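Long-range contacts in beta-N-acetylhexosaminidase (Bacteroides fragilis, PDB 4PYS), which probably hydrolyses terminal beta-linked N-acetylhexosamine residues from glycans: residues Ser41-Lys49 with Ile210-Ile218; Lys151-Leu159 with Leu482-Ser490. One frame throughout, in Å; residues are numbered along the deposited sequence.

Interaction 1: Ser41-Lys49 with Ile210-Ile218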
ATOM      1  N   SER A  41      16.248 -14.595  -1.473  1.00 39.78           N
ATOM      2  CA  SER A  41      15.299 -13.484  -1.459  1.00 49.09           C
ATOM      3  C   SER A  41      13.921 -13.855  -0.908  1.00 46.57           C
ATOM      4  O   SER A  41      13.224 -13.010  -0.348  1.00 50.99           O
ATOM      5  CB  SER A  41      15.111 -12.958  -2.868  1.00 62.05           C
ATOM      6  OG  SER A  41      14.344 -13.899  -3.588  1.00 72.83           O
ATOM      7  N   PHE A  42      13.515 -15.110  -1.090  1.00 38.40           N
ATOM      8  CA  PHE A  42      12.187 -15.534  -0.650  1.00 41.60           C
ATOM      9  C   PHE A  42      12.221 -16.474   0.544  1.00 44.51           C
ATOM     10  O   PHE A  42      11.198 -16.714   1.188  1.00 42.29           O
ATOM     11  CB  PHE A  42      11.403 -16.168  -1.805  1.00 39.13           C
ATOM     12  CG  PHE A  42      12.037 -17.406  -2.378  1.00 33.34           C
ATOM     13  CD1 PHE A  42      11.791 -18.651  -1.816  1.00 38.70           C
ATOM     14  CD2 PHE A  42      12.854 -17.328  -3.496  1.00 34.96           C
ATOM     15  CE1 PHE A  42      12.361 -19.790  -2.344  1.00 42.49           C
ATOM     16  CE2 PHE A  42      13.426 -18.461  -4.030  1.00 43.80           C
ATOM     17  CZ  PHE A  42      13.176 -19.698  -3.453  1.00 40.39           C
ATOM     18  N   ILE A  43      13.399 -16.995   0.856  1.00 39.20           N
ATOM     19  CA  ILE A  43      13.485 -18.096   1.800  1.00 43.06           C
ATOM     20  C   ILE A  43      13.216 -17.713   3.263  1.00 45.52           C
ATOM     21  O   ILE A  43      12.759 -18.547   4.045  1.00 39.33           O
ATOM     22  CB  ILE A  43      14.818 -18.858   1.656  1.00 41.30           C
ATOM     23  CG1 ILE A  43      14.631 -20.315   2.070  1.00 49.50           C
ATOM     24  CG2 ILE A  43      15.937 -18.170   2.428  1.00 40.78           C
ATOM     25  CD1 ILE A  43      13.496 -21.004   1.319  1.00 49.04           C
ATOM     26  N   ARG A  44      13.490 -16.466   3.640  1.00 38.73           N
ATOM     27  CA  ARG A  44      13.202 -16.034   5.003  1.00 35.63           C
ATOM     28  C   ARG A  44      11.697 -16.103   5.296  1.00 31.83           C
ATOM     29  O   ARG A  44      11.286 -16.440   6.413  1.00 36.44           O
ATOM     30  CB  ARG A  44      13.754 -14.631   5.265  1.00 40.08           C
ATOM     31  CG  ARG A  44      15.259 -14.610   5.518  1.00 45.92           C
ATOM     32  CD  ARG A  44      15.744 -13.235   5.956  1.00 59.17           C
ATOM     33  NE  ARG A  44      16.105 -12.395   4.816  1.00 68.35           N
ATOM     34  CZ  ARG A  44      17.303 -12.402   4.237  1.00 72.12           C
ATOM     35  NH1 ARG A  44      18.254 -13.212   4.688  1.00 68.89           N
ATOM     36  NH2 ARG A  44      17.552 -11.604   3.206  1.00 75.73           N
ATOM     37  N   LEU A  45      10.881 -15.816   4.287  1.00 26.19           N
ATOM     38  CA  LEU A  45       9.427 -15.904   4.448  1.00 25.83           C
ATOM     39  C   LEU A  45       8.983 -17.354   4.610  1.00 28.86           C
ATOM     40  O   LEU A  45       8.099 -17.662   5.416  1.00 25.36           O
ATOM     41  CB  LEU A  45       8.696 -15.255   3.267  1.00 25.84           C
ATOM     42  CG  LEU A  45       7.168 -15.187   3.360  1.00 25.33           C
ATOM     43  CD1 LEU A  45       6.737 -14.320   4.544  1.00 28.64           C
ATOM     44  CD2 LEU A  45       6.557 -14.659   2.062  1.00 24.90           C
ATOM     45  N   PHE A  46       9.596 -18.244   3.837  1.00 28.43           N
ATOM     46  CA  PHE A  46       9.300 -19.667   3.942  1.00 26.88           C
ATOM     47  C   PHE A  46       9.638 -20.187   5.340  1.00 23.73           C
ATOM     48  O   PHE A  46       8.851 -20.924   5.947  1.00 26.28           O
ATOM     49  CB  PHE A  46      10.086 -20.453   2.879  1.00 29.35           C
ATOM     50  CG  PHE A  46       9.844 -21.933   2.930  1.00 32.43           C
ATOM     51  CD1 PHE A  46       8.771 -22.492   2.249  1.00 29.31           C
ATOM     52  CD2 PHE A  46      10.679 -22.765   3.671  1.00 36.96           C
ATOM     53  CE1 PHE A  46       8.527 -23.850   2.303  1.00 29.53           C
ATOM     54  CE2 PHE A  46      10.443 -24.128   3.731  1.00 37.29           C
ATOM     55  CZ  PHE A  46       9.365 -24.674   3.043  1.00 29.75           C
ATOM     56  N   TYR A  47      10.808 -19.816   5.854  1.00 25.75           N
ATOM     57  CA  TYR A  47      11.221 -20.273   7.182  1.00 30.15           C
ATOM     58  C   TYR A  47      10.280 -19.745   8.266  1.00 31.00           C
ATOM     59  O   TYR A  47      10.014 -20.409   9.268  1.00 29.71           O
ATOM     60  CB  TYR A  47      12.655 -19.834   7.495  1.00 32.88           C
ATOM     61  CG  TYR A  47      13.728 -20.473   6.634  1.00 35.96           C
ATOM     62  CD1 TYR A  47      13.576 -21.757   6.122  1.00 39.05           C
ATOM     63  CD2 TYR A  47      14.901 -19.785   6.339  1.00 38.62           C
ATOM     64  CE1 TYR A  47      14.561 -22.333   5.335  1.00 40.51           C
ATOM     65  CE2 TYR A  47      15.886 -20.349   5.560  1.00 39.73           C
ATOM     66  CZ  TYR A  47      15.712 -21.625   5.060  1.00 45.17           C
ATOM     67  OH  TYR A  47      16.698 -22.184   4.279  1.00 45.58           O
ATOM     68  N   GLU A  48       9.776 -18.541   8.060  1.00 25.59           N
ATOM     69  CA  GLU A  48       8.908 -17.910   9.041  1.00 29.09           C
ATOM     70  C   GLU A  48       7.485 -18.480   9.042  1.00 30.80           C
ATOM     71  O   GLU A  48       6.855 -18.592  10.098  1.00 31.27           O
ATOM     72  CB  GLU A  48       8.867 -16.403   8.772  1.00 34.58           C
ATOM     73  CG  GLU A  48       8.040 -15.610   9.764  1.00 35.03           C
ATOM     74  CD  GLU A  48       7.948 -14.144   9.386  1.00 46.28           C
ATOM     75  OE1 GLU A  48       9.006 -13.507   9.169  1.00 47.47           O
ATOM     76  OE2 GLU A  48       6.812 -13.636   9.303  1.00 50.06           O
ATOM     77  N   LYS A  49       6.982 -18.846   7.868  1.00 23.19           N
ATOM     78  CA  LYS A  49       5.555 -19.143   7.725  1.00 25.74           C
ATOM     79  C   LYS A  49       5.239 -20.627   7.554  1.00 32.21           C
ATOM     80  O   LYS A  49       4.125 -21.060   7.851  1.00 31.82           O
ATOM     81  CB  LYS A  49       4.958 -18.368   6.549  1.00 30.45           C
ATOM     82  CG  LYS A  49       5.065 -16.837   6.635  1.00 30.59           C
ATOM     83  CD  LYS A  49       4.394 -16.273   7.888  1.00 25.07           C
ATOM     84  CE  LYS A  49       4.195 -14.749   7.762  1.00 23.70           C
ATOM     85  NZ  LYS A  49       3.811 -14.115   9.084  1.00 26.17           N
ATOM     86  N   ILE A 210      12.194  -1.632   5.658  1.00 28.19           N
ATOM     87  CA  ILE A 210      12.464  -1.910   4.248  1.00 26.91           C
ATOM     88  C   ILE A 210      12.940  -3.346   4.040  1.00 27.47           C
ATOM     89  O   ILE A 210      12.541  -4.003   3.079  1.00 28.03           O
ATOM     90  CB  ILE A 210      13.529  -0.938   3.677  1.00 33.01           C
ATOM     91  CG1 ILE A 210      12.972   0.479   3.652  1.00 34.47           C
ATOM     92  CG2 ILE A 210      13.953  -1.360   2.268  1.00 34.47           C
ATOM     93  CD1 ILE A 210      11.826   0.632   2.695  1.00 32.67           C
ATOM     94  N   GLY A 211      13.800  -3.828   4.937  1.00 28.76           N
ATOM     95  CA  GLY A 211      14.311  -5.183   4.835  1.00 31.88           C
ATOM     96  C   GLY A 211      13.205  -6.195   5.074  1.00 29.52           C
ATOM     97  O   GLY A 211      13.093  -7.194   4.357  1.00 33.83           O
ATOM     98  N   TYR A 212      12.376  -5.932   6.076  1.00 28.00           N
ATOM     99  CA  TYR A 212      11.239  -6.806   6.392  1.00 28.06           C
ATOM    100  C   TYR A 212      10.289  -6.914   5.207  1.00 27.74           C
ATOM    101  O   TYR A 212       9.817  -8.001   4.840  1.00 23.71           O
ATOM    102  CB  TYR A 212      10.504  -6.246   7.612  1.00 26.96           C
ATOM    103  CG  TYR A 212       9.320  -7.065   8.087  1.00 25.07           C
ATOM    104  CD1 TYR A 212       9.498  -8.126   8.963  1.00 25.72           C
ATOM    105  CD2 TYR A 212       8.022  -6.762   7.671  1.00 23.93           C
ATOM    106  CE1 TYR A 212       8.417  -8.880   9.408  1.00 26.58           C
ATOM    107  CE2 TYR A 212       6.925  -7.516   8.120  1.00 22.85           C
ATOM    108  CZ  TYR A 212       7.140  -8.564   8.987  1.00 28.18           C
ATOM    109  OH  TYR A 212       6.072  -9.315   9.436  1.00 24.69           O
ATOM    110  N   ALA A 213      10.012  -5.772   4.595  1.00 24.31           N
ATOM    111  CA  ALA A 213       9.111  -5.733   3.454  1.00 24.48           C
ATOM    112  C   ALA A 213       9.705  -6.490   2.268  1.00 25.65           C
ATOM    113  O   ALA A 213       9.009  -7.257   1.614  1.00 22.68           O
ATOM    114  CB  ALA A 213       8.808  -4.294   3.076  1.00 24.35           C
ATOM    115  N   ALA A 214      10.987  -6.267   1.995  1.00 26.76           N
ATOM    116  CA  ALA A 214      11.648  -6.922   0.865  1.00 29.95           C
ATOM    117  C   ALA A 214      11.569  -8.443   0.978  1.00 29.45           C
ATOM    118  O   ALA A 214      11.385  -9.132  -0.027  1.00 32.26           O
ATOM    119  CB  ALA A 214      13.103  -6.463   0.753  1.00 30.95           C
ATOM    120  N   ASP A 215      11.689  -8.958   2.204  1.00 25.29           N
ATOM    121  CA  ASP A 215      11.622 -10.400   2.442  1.00 28.35           C
ATOM    122  C   ASP A 215      10.259 -10.974   2.105  1.00 28.73           C
ATOM    123  O   ASP A 215      10.109 -12.188   1.956  1.00 32.52           O
ATOM    124  CB  ASP A 215      11.957 -10.730   3.898  1.00 31.46           C
ATOM    125  CG  ASP A 215      13.429 -10.607   4.194  1.00 43.46           C
ATOM    126  OD1 ASP A 215      14.226 -10.705   3.237  1.00 49.34           O
ATOM    127  OD2 ASP A 215      13.785 -10.417   5.377  1.00 41.06           O
ATOM    128  N   ARG A 216       9.251 -10.119   2.005  1.00 26.20           N
ATOM    129  CA  ARG A 216       7.926 -10.612   1.652  1.00 22.67           C
ATOM    130  C   ARG A 216       7.341  -9.940   0.407  1.00 23.98           C
ATOM    131  O   ARG A 216       6.126  -9.865   0.231  1.00 22.46           O
ATOM    132  CB  ARG A 216       6.976 -10.597   2.869  1.00 27.68           C
ATOM    133  CG  ARG A 216       6.842  -9.285   3.603  1.00 29.07           C
ATOM    134  CD  ARG A 216       6.634  -9.509   5.115  1.00 21.32           C
ATOM    135  NE  ARG A 216       7.897  -9.886   5.750  1.00 31.52           N
ATOM    136  CZ  ARG A 216       8.027 -10.857   6.646  1.00 29.60           C
ATOM    137  NH1 ARG A 216       9.218 -11.138   7.146  1.00 32.39           N
ATOM    138  NH2 ARG A 216       6.971 -11.547   7.040  1.00 29.99           N
ATOM    139  N   GLY A 217       8.222  -9.474  -0.476  1.00 32.69           N
ATOM    140  CA  GLY A 217       7.814  -9.012  -1.793  1.00 31.59           C
ATOM    141  C   GLY A 217       7.104  -7.673  -1.836  1.00 29.63           C
ATOM    142  O   GLY A 217       6.395  -7.372  -2.801  1.00 28.25           O
ATOM    143  N   ILE A 218       7.296  -6.867  -0.796  1.00 27.97           N
ATOM    144  CA  ILE A 218       6.602  -5.581  -0.693  1.00 25.92           C
ATOM    145  C   ILE A 218       7.569  -4.425  -0.910  1.00 25.41           C
ATOM    146  O   ILE A 218       8.610  -4.364  -0.263  1.00 26.23           O
ATOM    147  CB  ILE A 218       5.946  -5.413   0.692  1.00 25.48           C
ATOM    148  CG1 ILE A 218       4.833  -6.448   0.879  1.00 26.12           C
ATOM    149  CG2 ILE A 218       5.380  -4.004   0.846  1.00 25.12           C
ATOM    150  CD1 ILE A 218       3.740  -6.367  -0.189  1.00 25.50           C
TER
HETATM  151  O   HOH W   1      12.074 -13.926   2.337  1.00 37.94           O
HETATM  152  O   HOH W   2      14.461 -13.779   2.097  1.00 47.15           O
HETATM  153  O   HOH W   3       6.466 -11.383  10.789  1.00 35.57           O

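Interaction 2: Lys151-Leu159 with Leu482-Ser490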
ATOM      1  N   LYS A 151       3.049  -5.600  10.826  1.00 20.18           N
ATOM      2  CA  LYS A 151       1.819  -6.391  10.743  1.00 21.86           C
ATOM      3  C   LYS A 151       1.050  -6.105   9.462  1.00 18.28           C
ATOM      4  O   LYS A 151       0.516  -7.021   8.827  1.00 17.29           O
ATOM      5  CB  LYS A 151       0.924  -6.102  11.955  1.00 23.76           C
ATOM      6  CG  LYS A 151      -0.522  -6.620  11.813  1.00 21.47           C
ATOM      7  CD  LYS A 151      -1.308  -6.443  13.112  1.00 22.69           C
ATOM      8  CE  LYS A 151      -2.777  -6.914  12.954  1.00 25.14           C
ATOM      9  NZ  LYS A 151      -3.531  -6.781  14.251  1.00 23.75           N
ATOM     10  N   TYR A 152       1.001  -4.840   9.062  1.00 19.26           N
ATOM     11  CA  TYR A 152       0.236  -4.498   7.860  1.00 18.49           C
ATOM     12  C   TYR A 152       1.015  -4.703   6.572  1.00 19.76           C
ATOM     13  O   TYR A 152       0.426  -4.960   5.513  1.00 19.10           O
ATOM     14  CB  TYR A 152      -0.386  -3.098   7.998  1.00 19.26           C
ATOM     15  CG  TYR A 152      -1.402  -3.154   9.100  1.00 19.68           C
ATOM     16  CD1 TYR A 152      -2.576  -3.883   8.940  1.00 21.12           C
ATOM     17  CD2 TYR A 152      -1.166  -2.551  10.324  1.00 22.25           C
ATOM     18  CE1 TYR A 152      -3.501  -3.988   9.966  1.00 22.43           C
ATOM     19  CE2 TYR A 152      -2.093  -2.640  11.351  1.00 23.44           C
ATOM     20  CZ  TYR A 152      -3.249  -3.357  11.168  1.00 24.73           C
ATOM     21  OH  TYR A 152      -4.148  -3.452  12.205  1.00 23.58           O
ATOM     22  N   ILE A 153       2.340  -4.633   6.655  1.00 18.71           N
ATOM     23  CA  ILE A 153       3.170  -5.052   5.526  1.00 18.82           C
ATOM     24  C   ILE A 153       3.000  -6.561   5.322  1.00 19.10           C
ATOM     25  O   ILE A 153       2.834  -7.046   4.194  1.00 18.67           O
ATOM     26  CB  ILE A 153       4.637  -4.718   5.802  1.00 21.04           C
ATOM     27  CG1 ILE A 153       4.839  -3.204   5.689  1.00 20.67           C
ATOM     28  CG2 ILE A 153       5.567  -5.499   4.842  1.00 20.11           C
ATOM     29  CD1 ILE A 153       6.228  -2.711   6.121  1.00 21.25           C
ATOM     30  N   ASP A 154       3.021  -7.304   6.424  1.00 16.74           N
ATOM     31  CA  ASP A 154       2.809  -8.747   6.358  1.00 17.71           C
ATOM     32  C   ASP A 154       1.424  -9.053   5.788  1.00 21.13           C
ATOM     33  O   ASP A 154       1.263  -9.981   4.983  1.00 19.97           O
ATOM     34  CB  ASP A 154       2.964  -9.346   7.761  1.00 20.36           C
ATOM     35  CG  ASP A 154       3.238 -10.835   7.745  1.00 25.66           C
ATOM     36  OD1 ASP A 154       4.069 -11.294   6.923  1.00 23.20           O
ATOM     37  OD2 ASP A 154       2.621 -11.551   8.565  1.00 27.15           O
HETATM   38  N   MSE A 155       0.423  -8.269   6.186  1.00 18.86           N
HETATM   39  CA  MSE A 155      -0.929  -8.444   5.639  1.00 19.22           C
HETATM   40  C   MSE A 155      -0.939  -8.229   4.131  1.00 16.85           C
HETATM   41  O   MSE A 155      -1.546  -9.002   3.376  1.00 18.57           O
HETATM   42  CB  MSE A 155      -1.907  -7.464   6.292  1.00 19.19           C
HETATM   43  CG  MSE A 155      -3.284  -7.523   5.646  1.00 20.13           C
HETATM   44 SE   MSE A 155      -4.320  -5.915   6.004  0.70 21.50          SE
HETATM   45  CE  MSE A 155      -3.334  -4.717   4.838  1.00 23.64           C
ATOM     46  N   ALA A 156      -0.263  -7.186   3.685  1.00 18.28           N
ATOM     47  CA  ALA A 156      -0.260  -6.855   2.262  1.00 18.10           C
ATOM     48  C   ALA A 156       0.306  -8.027   1.476  1.00 21.37           C
ATOM     49  O   ALA A 156      -0.256  -8.438   0.467  1.00 16.77           O
ATOM     50  CB  ALA A 156       0.565  -5.585   2.026  1.00 17.57           C
ATOM     51  N   SER A 157       1.403  -8.590   1.964  1.00 18.78           N
ATOM     52  CA  SER A 157       2.031  -9.741   1.300  1.00 17.49           C
ATOM     53  C   SER A 157       1.110 -10.950   1.320  1.00 18.39           C
ATOM     54  O   SER A 157       0.984 -11.668   0.321  1.00 19.67           O
ATOM     55  CB  SER A 157       3.339 -10.099   2.005  1.00 20.06           C
ATOM     56  OG  SER A 157       4.032 -11.111   1.282  1.00 24.76           O
HETATM   57  N   MSE A 158       0.454 -11.157   2.454  1.00 16.07           N
HETATM   58  CA  MSE A 158      -0.460 -12.284   2.628  1.00 15.84           C
HETATM   59  C   MSE A 158      -1.583 -12.250   1.598  1.00 18.59           C
HETATM   60  O   MSE A 158      -2.075 -13.295   1.167  1.00 19.19           O
HETATM   61  CB  MSE A 158      -1.048 -12.250   4.054  1.00 16.40           C
HETATM   62  CG  MSE A 158      -2.062 -13.343   4.342  1.00 21.12           C
HETATM   63 SE   MSE A 158      -2.756 -13.124   6.154  0.68 22.27          SE
HETATM   64  CE  MSE A 158      -3.791 -11.478   5.831  1.00 21.82           C
ATOM     65  N   LEU A 159      -1.980 -11.042   1.205  1.00 15.77           N
ATOM     66  CA  LEU A 159      -3.099 -10.854   0.290  1.00 14.34           C
ATOM     67  C   LEU A 159      -2.598 -10.642  -1.139  1.00 17.97           C
ATOM     68  O   LEU A 159      -3.360 -10.234  -2.024  1.00 16.06           O
ATOM     69  CB  LEU A 159      -3.927  -9.649   0.744  1.00 20.16           C
ATOM     70  CG  LEU A 159      -4.622  -9.860   2.103  1.00 22.27           C
ATOM     71  CD1 LEU A 159      -5.414  -8.636   2.508  1.00 22.69           C
ATOM     72  CD2 LEU A 159      -5.523 -11.070   2.068  1.00 22.85           C
ATOM     73  N   LEU A 482     -11.463 -17.744  10.370  1.00 20.69           N
ATOM     74  CA  LEU A 482     -10.708 -18.135  11.555  1.00 22.48           C
ATOM     75  C   LEU A 482      -9.212 -18.271  11.237  1.00 24.06           C
ATOM     76  O   LEU A 482      -8.367 -17.925  12.068  1.00 25.90           O
ATOM     77  CB  LEU A 482     -11.276 -19.407  12.185  1.00 23.84           C
ATOM     78  CG  LEU A 482     -10.831 -19.763  13.603  1.00 33.20           C
ATOM     79  CD1 LEU A 482     -10.837 -18.553  14.537  1.00 32.44           C
ATOM     80  CD2 LEU A 482     -11.741 -20.851  14.142  1.00 30.44           C
ATOM     81  N   TRP A 483      -8.877 -18.748  10.039  1.00 24.99           N
ATOM     82  CA  TRP A 483      -7.463 -18.810   9.649  1.00 23.56           C
ATOM     83  C   TRP A 483      -6.831 -17.416   9.654  1.00 20.01           C
ATOM     84  O   TRP A 483      -5.722 -17.236  10.153  1.00 22.08           O
ATOM     85  CB  TRP A 483      -7.251 -19.474   8.275  1.00 23.38           C
ATOM     86  CG  TRP A 483      -5.755 -19.590   7.950  1.00 23.17           C
ATOM     87  CD1 TRP A 483      -4.895 -20.561   8.383  1.00 28.39           C
ATOM     88  CD2 TRP A 483      -4.962 -18.673   7.171  1.00 21.33           C
ATOM     89  NE1 TRP A 483      -3.620 -20.312   7.914  1.00 25.31           N
ATOM     90  CE2 TRP A 483      -3.637 -19.163   7.167  1.00 23.58           C
ATOM     91  CE3 TRP A 483      -5.251 -17.500   6.466  1.00 22.99           C
ATOM     92  CZ2 TRP A 483      -2.599 -18.512   6.484  1.00 21.97           C
ATOM     93  CZ3 TRP A 483      -4.212 -16.845   5.795  1.00 23.80           C
ATOM     94  CH2 TRP A 483      -2.909 -17.358   5.813  1.00 19.32           C
ATOM     95  N   PHE A 484      -7.541 -16.426   9.117  1.00 18.49           N
ATOM     96  CA  PHE A 484      -7.015 -15.071   9.119  1.00 21.60           C
ATOM     97  C   PHE A 484      -6.886 -14.562  10.542  1.00 24.83           C
ATOM     98  O   PHE A 484      -5.930 -13.863  10.877  1.00 23.21           O
ATOM     99  CB  PHE A 484      -7.912 -14.127   8.322  1.00 20.16           C
ATOM    100  CG  PHE A 484      -7.735 -14.233   6.826  1.00 23.09           C
ATOM    101  CD1 PHE A 484      -6.498 -13.993   6.245  1.00 22.77           C
ATOM    102  CD2 PHE A 484      -8.809 -14.545   6.003  1.00 23.05           C
ATOM    103  CE1 PHE A 484      -6.322 -14.074   4.859  1.00 25.20           C
ATOM    104  CE2 PHE A 484      -8.644 -14.625   4.616  1.00 21.98           C
ATOM    105  CZ  PHE A 484      -7.404 -14.399   4.049  1.00 22.14           C
ATOM    106  N   GLU A 485      -7.847 -14.904  11.388  1.00 20.96           N
ATOM    107  CA  GLU A 485      -7.767 -14.472  12.779  1.00 21.50           C
ATOM    108  C   GLU A 485      -6.566 -15.081  13.479  1.00 27.15           C
ATOM    109  O   GLU A 485      -5.927 -14.428  14.305  1.00 27.63           O
ATOM    110  CB  GLU A 485      -9.081 -14.754  13.538  1.00 25.49           C
ATOM    111  CG  GLU A 485     -10.210 -13.885  12.986  1.00 28.19           C
ATOM    112  CD  GLU A 485     -11.421 -13.773  13.901  1.00 39.82           C
ATOM    113  OE1 GLU A 485     -11.368 -14.259  15.059  1.00 38.20           O
ATOM    114  OE2 GLU A 485     -12.422 -13.169  13.437  1.00 31.09           O
ATOM    115  N   GLN A 486      -6.234 -16.321  13.127  1.00 22.61           N
ATOM    116  CA  GLN A 486      -5.081 -16.984  13.729  1.00 23.26           C
ATOM    117  C   GLN A 486      -3.766 -16.352  13.277  1.00 23.89           C
ATOM    118  O   GLN A 486      -2.733 -16.572  13.915  1.00 27.98           O
ATOM    119  CB  GLN A 486      -5.085 -18.473  13.399  1.00 29.66           C
ATOM    120  CG  GLN A 486      -6.180 -19.245  14.140  1.00 38.27           C
ATOM    121  CD  GLN A 486      -6.235 -20.709  13.748  1.00 40.33           C
ATOM    122  OE1 GLN A 486      -5.862 -21.085  12.634  1.00 43.83           O
ATOM    123  NE2 GLN A 486      -6.702 -21.540  14.660  1.00 42.93           N
ATOM    124  N   GLN A 487      -3.800 -15.591  12.183  1.00 21.87           N
ATOM    125  CA  GLN A 487      -2.607 -14.871  11.733  1.00 24.55           C
ATOM    126  C   GLN A 487      -2.523 -13.502  12.398  1.00 30.72           C
ATOM    127  O   GLN A 487      -1.558 -12.765  12.175  1.00 27.53           O
ATOM    128  CB  GLN A 487      -2.573 -14.708  10.212  1.00 21.53           C
ATOM    129  CG  GLN A 487      -2.913 -15.976   9.439  1.00 22.37           C
ATOM    130  CD  GLN A 487      -2.138 -17.181   9.919  1.00 29.11           C
ATOM    131  OE1 GLN A 487      -0.901 -17.163   9.979  1.00 28.99           O
ATOM    132  NE2 GLN A 487      -2.861 -18.241  10.284  1.00 26.70           N
ATOM    133  N   GLY A 488      -3.533 -13.164  13.203  1.00 28.52           N
ATOM    134  CA  GLY A 488      -3.519 -11.941  13.992  1.00 24.90           C
ATOM    135  C   GLY A 488      -4.465 -10.844  13.523  1.00 23.94           C
ATOM    136  O   GLY A 488      -4.416  -9.726  14.043  1.00 30.98           O
ATOM    137  N   TYR A 489      -5.334 -11.154  12.566  1.00 25.25           N
ATOM    138  CA  TYR A 489      -6.217 -10.135  11.998  1.00 22.92           C
ATOM    139  C   TYR A 489      -7.667 -10.308  12.442  1.00 30.61           C
ATOM    140  O   TYR A 489      -8.368 -11.194  11.952  1.00 31.90           O
ATOM    141  CB  TYR A 489      -6.113 -10.140  10.480  1.00 23.44           C
ATOM    142  CG  TYR A 489      -4.677  -9.966  10.050  1.00 25.65           C
ATOM    143  CD1 TYR A 489      -4.083  -8.707  10.057  1.00 20.14           C
ATOM    144  CD2 TYR A 489      -3.899 -11.059   9.696  1.00 23.10           C
ATOM    145  CE1 TYR A 489      -2.751  -8.541   9.692  1.00 20.81           C
ATOM    146  CE2 TYR A 489      -2.567 -10.902   9.329  1.00 21.28           C
ATOM    147  CZ  TYR A 489      -2.006  -9.637   9.329  1.00 24.16           C
ATOM    148  OH  TYR A 489      -0.675  -9.476   8.976  1.00 24.57           O
ATOM    149  N   SER A 490      -8.107  -9.440  13.351  1.00 26.28           N
ATOM    150  CA  SER A 490      -9.492  -9.447  13.834  1.00 34.32           C
ATOM    151  C   SER A 490     -10.427  -8.919  12.753  1.00 30.85           C
ATOM    152  O   SER A 490     -10.064  -8.011  12.016  1.00 28.62           O
ATOM    153  CB  SER A 490      -9.626  -8.573  15.086  1.00 40.78           C
ATOM    154  OG  SER A 490      -8.752  -8.998  16.113  1.00 51.01           O
TER

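Interaction 1: Ser41-Lys49 with Ile210-Ile218
A Schellman motif ends helix 203-214 of the catalytic TIM barrel, and the turn it makes carries Asp215 and Arg216 against helix 43-49 of the N-terminal domain. The motif is recognised by the bonds from Ile218 N to Ala213 O and from Gly217 N to Ala214 O, with Gly217 at positive phi. The backbones come close here, Leu45 CA lying 6.2 Å from Arg216 CA. Arg216 grips Glu48 end-on: NH1 gives to OE1 and NH2 to OE2 of Glu48, both at 3.1 Å and nearly straight, with guanidinium and carboxylate planes 29° apart. The Arg216 chain folds back over its own helix end, chi1 54° placing CG between backbone N and carbonyl carbon, so that NE bonds to Tyr212 O at 2.8 Å and one guanidinium face lies over the Tyr212 ring. Leu45 CD1 packs over the opposite face, 3.7 Å from Arg216 NH2. Glu48 OE2 also receives Lys49 NZ, on its anti lone pair. The carboxylates of Glu48 and Asp154 probably offset the like charges of Lys49 NZ and Arg216 NH2, 4.6 Å apart. Nearer the N-terminal end of helix 43-49, Arg44 makes a second salt bridge. Arg44 NE meets Asp215 OD1 at 3.0 Å within the guanidinium plane, yet 42° out of the plane of the carboxylate.

Interaction 2: Lys151-Leu159 with Leu482-Ser490
Helix 146-158 faces the C-terminal end of helix 470-486, Met155 CA lying 8.4 Å from Tyr489 CA, and the chain leaves the second helix through a Schellman motif at Gly488, whose phi is positive. This turn sends Tyr489 back toward the first helix. Tyr489 OH donates to Lys151 O at 2.7 Å, 17° from the carbonyl plane. The same oxygen accepts the helical bond from Met155 N, so two donors hold it. Lys151 runs past the tyrosine in the opposite direction, fully extended, with its CG 3.6 Å from Tyr489 CE1; NZ thereby reaches Gly488 O at 3.1 Å and also forms a salt bridge with Asp447. On the other flank Met155 CB lies 3.7 Å from Tyr489 CE1.

Met158, present as selenomethionine, fills the angle between three aromatic side chains. Its CG is anti to the backbone N (chi1 178°) and the bend at chi3 turns Met158 CE toward Tyr489 CE2 and to 3.7 Å from Phe484 CD1. Met158 SE lies at the edge of the Phe484 ring, in its plane, and meets Trp483 obliquely, 4.0 Å from Trp483 CZ3. Leu159 CD2 extends this apolar patch along Phe484 toward helix 453-462. The contact is therefore chiefly apolar, with its polar bonds gathered around Lys151: the tyrosine hydroxyl is satisfied at a helix carbonyl, and the lysine, shared between Gly488 O and Asp447, is probably kept charged by that carboxylate.

How the interactions relate
The two contacts lie about 15 Å apart between centres, and helix 146-158 joins them: residues 151-159 belong to interaction 2, yet also touch both segments of interaction 1. Lys49 NZ meets Asp154 OD2 in a salt bridge at 2.9 Å, Arg216 O lies 2.7 Å from Ser157 OG, a probable hydrogen bond, and Ala213 packs on Ile153. Along the chain the segments alternate, in the order 41-49, 151-159, 210-218, 482-490. Helices 146-158 and 203-214 lie against each other outside the barrel, after strands 132-138 and 163-170 respectively. Helix 203-214 and its turn meet the N-terminal domain, which 146-158 also reaches through Asp154, while 146-158 receives helix 470-486, late in the chain.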